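Local coordinates for guanine nucleotide exchange factor SRM1 (Saccharomyces cerevisiae, PDB 3OF7), which promotes the exchange of GDP for GTP on the small GTPases GSP1 and GSP2 and binds chromatin, controlling RNA metabolism and nuclear transport, at residues Ile31-Met39 against Gly404-Gly412. Sequence-based numbering, arbitrary orientation. Where two conformers were deposited one is given.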
ATOM      1  N   ILE A  31      -1.434  -6.017  16.528  1.00 14.02           N
ATOM      2  CA  ILE A  31      -2.058  -5.770  15.218  1.00 13.93           C
ATOM      3  C   ILE A  31      -3.539  -5.415  15.392  1.00 14.03           C
ATOM      4  O   ILE A  31      -4.269  -6.105  16.095  1.00 14.60           O
ATOM      5  CB  ILE A  31      -1.903  -7.007  14.273  1.00 13.96           C
ATOM      6  CG1 ILE A  31      -0.423  -7.387  14.090  1.00 13.51           C
ATOM      7  CG2 ILE A  31      -2.618  -6.788  12.911  1.00 13.70           C
ATOM      8  CD1 ILE A  31       0.465  -6.291  13.495  1.00 13.57           C
ATOM      9  N   PHE A  32      -3.970  -4.337  14.739  1.00 13.79           N
ATOM     10  CA  PHE A  32      -5.352  -3.881  14.790  1.00 13.68           C
ATOM     11  C   PHE A  32      -5.938  -3.864  13.389  1.00 13.77           C
ATOM     12  O   PHE A  32      -5.255  -3.488  12.443  1.00 13.37           O
ATOM     13  CB  PHE A  32      -5.426  -2.464  15.359  1.00 13.35           C
ATOM     14  CG  PHE A  32      -4.842  -2.338  16.731  1.00 14.85           C
ATOM     15  CD1 PHE A  32      -5.627  -2.573  17.860  1.00 15.26           C
ATOM     16  CD2 PHE A  32      -3.503  -2.009  16.898  1.00 13.09           C
ATOM     17  CE1 PHE A  32      -5.082  -2.469  19.142  1.00 15.39           C
ATOM     18  CE2 PHE A  32      -2.954  -1.897  18.174  1.00 15.16           C
ATOM     19  CZ  PHE A  32      -3.741  -2.124  19.292  1.00 15.80           C
ATOM     20  N   CYS A  33      -7.209  -4.235  13.279  1.00 13.86           N
ATOM     21  CA  CYS A  33      -7.906  -4.277  11.997  1.00 14.38           C
ATOM     22  C   CYS A  33      -9.268  -3.614  12.134  1.00 14.76           C
ATOM     23  O   CYS A  33      -9.914  -3.704  13.195  1.00 15.11           O
ATOM     24  CB  CYS A  33      -8.091  -5.734  11.547  1.00 14.28           C
ATOM     25  SG  CYS A  33      -6.553  -6.660  11.293  1.00 15.45           S
ATOM     26  N   TRP A  34      -9.708  -2.947  11.071  1.00 14.93           N
ATOM     27  CA  TRP A  34     -11.026  -2.307  11.077  1.00 15.19           C
ATOM     28  C   TRP A  34     -11.520  -1.999   9.667  1.00 15.75           C
ATOM     29  O   TRP A  34     -10.739  -2.043   8.711  1.00 15.73           O
ATOM     30  CB  TRP A  34     -11.011  -1.046  11.949  1.00 14.91           C
ATOM     31  CG  TRP A  34     -10.186   0.109  11.410  1.00 14.18           C
ATOM     32  CD1 TRP A  34     -10.652   1.177  10.677  1.00 13.54           C
ATOM     33  CD2 TRP A  34      -8.778   0.322  11.577  1.00 13.45           C
ATOM     34  NE1 TRP A  34      -9.615   2.036  10.381  1.00 13.81           N
ATOM     35  CE2 TRP A  34      -8.458   1.540  10.923  1.00 13.29           C
ATOM     36  CE3 TRP A  34      -7.750  -0.396  12.214  1.00 13.02           C
ATOM     37  CZ2 TRP A  34      -7.152   2.054  10.882  1.00 13.10           C
ATOM     38  CZ3 TRP A  34      -6.453   0.121  12.180  1.00 12.46           C
ATOM     39  CH2 TRP A  34      -6.165   1.332  11.513  1.00 12.56           C
ATOM     40  N   GLY A  35     -12.816  -1.693   9.556  1.00 16.42           N
ATOM     41  CA  GLY A  35     -13.472  -1.419   8.274  1.00 17.11           C
ATOM     42  C   GLY A  35     -14.440  -2.540   7.931  1.00 17.79           C
ATOM     43  O   GLY A  35     -15.101  -3.090   8.814  1.00 17.88           O
ATOM     44  N   THR A  36     -14.506  -2.896   6.653  1.00 18.47           N
ATOM     45  CA  THR A  36     -15.440  -3.922   6.173  1.00 19.22           C
ATOM     46  C   THR A  36     -14.683  -5.167   5.701  1.00 19.84           C
ATOM     47  O   THR A  36     -13.698  -5.068   4.963  1.00 19.87           O
ATOM     48  CB  THR A  36     -16.386  -3.348   5.085  1.00 19.22           C
ATOM     49  OG1 THR A  36     -17.162  -2.294   5.669  1.00 19.70           O
ATOM     50  CG2 THR A  36     -17.348  -4.416   4.525  1.00 18.91           C
ATOM     51  N   GLY A  37     -15.149  -6.329   6.152  1.00 20.34           N
ATOM     52  CA  GLY A  37     -14.488  -7.592   5.863  1.00 21.11           C
ATOM     53  C   GLY A  37     -15.440  -8.626   5.295  1.00 21.54           C
ATOM     54  O   GLY A  37     -15.395  -9.797   5.684  1.00 21.66           O
ATOM     55  N   SER A  38     -16.290  -8.197   4.362  1.00 21.76           N
ATOM     56  CA  SER A  38     -17.289  -9.085   3.745  1.00 22.50           C
ATOM     57  C   SER A  38     -16.641 -10.215   2.932  1.00 22.57           C
ATOM     58  O   SER A  38     -17.287 -11.225   2.628  1.00 22.70           O
ATOM     59  CB  SER A  38     -18.260  -8.272   2.873  1.00 22.54           C
ATOM     60  OG  SER A  38     -17.618  -7.795   1.703  1.00 24.19           O
ATOM     61  N   MET A  39     -15.368 -10.031   2.585  1.00 22.52           N
ATOM     62  CA  MET A  39     -14.600 -11.016   1.824  0.50 22.51           C
ATOM     63  C   MET A  39     -13.437 -11.558   2.672  1.00 22.22           C
ATOM     64  O   MET A  39     -12.407 -11.989   2.140  1.00 22.19           O
ATOM     65  CB  MET A  39     -14.105 -10.408   0.497  0.50 22.60           C
ATOM     66  CG  MET A  39     -15.216 -10.142  -0.537  0.50 23.35           C
ATOM     67  SD  MET A  39     -14.721  -9.265  -2.051  0.50 23.85           S
ATOM     68  CE  MET A  39     -14.410  -7.623  -1.403  0.50 24.25           C
ATOM     69  N   GLY A 404     -16.120   7.141   3.741  1.00 17.50           N
ATOM     70  CA  GLY A 404     -16.540   6.699   5.067  1.00 18.21           C
ATOM     71  C   GLY A 404     -17.510   5.536   5.135  1.00 18.95           C
ATOM     72  O   GLY A 404     -17.690   4.937   6.196  1.00 19.09           O
ATOM     73  N   GLU A 405     -18.141   5.211   4.011  1.00 19.18           N
ATOM     74  CA  GLU A 405     -19.226   4.224   3.988  1.00 20.04           C
ATOM     75  C   GLU A 405     -18.834   2.808   4.459  1.00 19.50           C
ATOM     76  O   GLU A 405     -19.667   2.064   4.969  1.00 19.03           O
ATOM     77  CB  GLU A 405     -19.839   4.192   2.587  1.00 20.67           C
ATOM     78  CG  GLU A 405     -21.025   3.279   2.385  0.80 23.75           C
ATOM     79  CD  GLU A 405     -21.574   3.413   0.979  0.70 26.63           C
ATOM     80  OE1 GLU A 405     -22.021   4.523   0.627  0.80 28.52           O
ATOM     81  OE2 GLU A 405     -21.532   2.422   0.219  0.70 28.76           O
ATOM     82  N   THR A 406     -17.573   2.435   4.298  1.00 19.11           N
ATOM     83  CA  THR A 406     -17.150   1.101   4.727  1.00 18.81           C
ATOM     84  C   THR A 406     -16.431   1.114   6.080  1.00 18.19           C
ATOM     85  O   THR A 406     -15.956   0.073   6.538  1.00 18.04           O
ATOM     86  CB  THR A 406     -16.279   0.405   3.666  1.00 18.95           C
ATOM     87  OG1 THR A 406     -15.296   1.326   3.187  1.00 20.41           O
ATOM     88  CG2 THR A 406     -17.152  -0.082   2.492  1.00 20.14           C
ATOM     89  N   TYR A 407     -16.374   2.291   6.707  1.00 17.73           N
ATOM     90  CA  TYR A 407     -15.781   2.492   8.051  1.00 17.90           C
ATOM     91  C   TYR A 407     -14.279   2.214   8.083  1.00 17.21           C
ATOM     92  O   TYR A 407     -13.705   1.974   9.146  1.00 17.12           O
ATOM     93  CB  TYR A 407     -16.506   1.655   9.126  1.00 18.32           C
ATOM     94  CG  TYR A 407     -18.013   1.755   9.047  1.00 20.67           C
ATOM     95  CD1 TYR A 407     -18.680   2.873   9.554  1.00 22.68           C
ATOM     96  CD2 TYR A 407     -18.768   0.746   8.448  1.00 22.02           C
ATOM     97  CE1 TYR A 407     -20.065   2.981   9.473  1.00 24.16           C
ATOM     98  CE2 TYR A 407     -20.159   0.845   8.360  1.00 24.49           C
ATOM     99  CZ  TYR A 407     -20.795   1.962   8.879  1.00 25.17           C
ATOM    100  OH  TYR A 407     -22.165   2.072   8.805  1.00 28.34           O
ATOM    101  N   ALA A 408     -13.649   2.259   6.911  1.00 17.00           N
ATOM    102  CA  ALA A 408     -12.217   1.997   6.784  1.00 16.66           C
ATOM    103  C   ALA A 408     -11.373   3.085   7.458  1.00 16.31           C
ATOM    104  O   ALA A 408     -10.189   2.879   7.738  1.00 16.52           O
ATOM    105  CB  ALA A 408     -11.844   1.863   5.309  1.00 16.77           C
ATOM    106  N   VAL A 409     -11.984   4.241   7.709  1.00 15.79           N
ATOM    107  CA  VAL A 409     -11.310   5.325   8.414  1.00 15.76           C
ATOM    108  C   VAL A 409     -11.259   5.091   9.933  1.00 16.33           C
ATOM    109  O   VAL A 409     -10.464   5.724  10.630  1.00 16.01           O
ATOM    110  CB  VAL A 409     -11.903   6.729   8.078  1.00 15.82           C
ATOM    111  CG1 VAL A 409     -11.715   7.050   6.597  1.00 15.49           C
ATOM    112  CG2 VAL A 409     -13.385   6.820   8.470  1.00 14.72           C
ATOM    113  N   GLY A 410     -12.092   4.171  10.428  1.00 17.15           N
ATOM    114  CA  GLY A 410     -12.118   3.803  11.858  1.00 18.24           C
ATOM    115  C   GLY A 410     -12.511   4.953  12.776  1.00 19.47           C
ATOM    116  O   GLY A 410     -11.952   5.121  13.871  1.00 19.62           O
ATOM    117  N   LEU A 411     -13.466   5.756  12.329  1.00 20.13           N
ATOM    118  CA  LEU A 411     -13.885   6.926  13.097  1.00 21.34           C
ATOM    119  C   LEU A 411     -15.270   6.759  13.741  1.00 22.61           C
ATOM    120  O   LEU A 411     -15.892   7.733  14.161  1.00 23.02           O
ATOM    121  CB  LEU A 411     -13.780   8.196  12.234  1.00 21.18           C
ATOM    122  CG  LEU A 411     -12.335   8.563  11.841  1.00 20.35           C
ATOM    123  CD1 LEU A 411     -12.292   9.674  10.797  1.00 19.89           C
ATOM    124  CD2 LEU A 411     -11.480   8.952  13.063  1.00 19.21           C
ATOM    125  N   GLY A 412     -15.731   5.514  13.829  1.00 23.44           N
ATOM    126  CA  GLY A 412     -16.974   5.203  14.533  1.00 24.86           C
ATOM    127  C   GLY A 412     -18.204   5.068  13.648  1.00 25.73           C
ATOM    128  O   GLY A 412     -18.080   4.881  12.432  1.00 25.25           O
TER
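Trp34 and Thr36 reach from the first RCC1 repeat of this beta-propeller to the paired turns of the seventh, so the contact joins the first and last repeats where the ring closes. Residues 404-412 fold into two successive type I turns, Gly404 to Tyr407 and Tyr407 to Gly410, and the strand around Phe32 runs out against them, turning a corner at Gly35. The Trp34 indole leads with its pyrrole edge: CG sits between the backbone N and the carbonyl carbon (chi1 69°), which puts CD1 and NE1 against the second turn. NE1 gives a weak, bent hydrogen bond to Ala408 O at 2.8 Å, with an N-H...O angle of 122°. That oxygen also bonds Ser444 OG on the neighbouring strand 443-450. CD1 lies 3.2 Å from Gly410 CA, where the absence of a side chain lets the indole come this close. Tyr407 O meets the indole edge in its plane, accepts the hydrogen bond of Gly410 N that closes the turn, and takes a CA-H...O contact from Gly35 CA at 3.5 Å. Beyond the corner, Thr36 and Thr406 set their side chains at about a right angle to each other. Thr36 OG1 sits beside its own backbone N, anti to the carbonyl carbon, and donates to Thr406 O at 2.8 Å, tilted 23° from the carbonyl plane. OG1 also rests 3.5 Å from Thr406 CB.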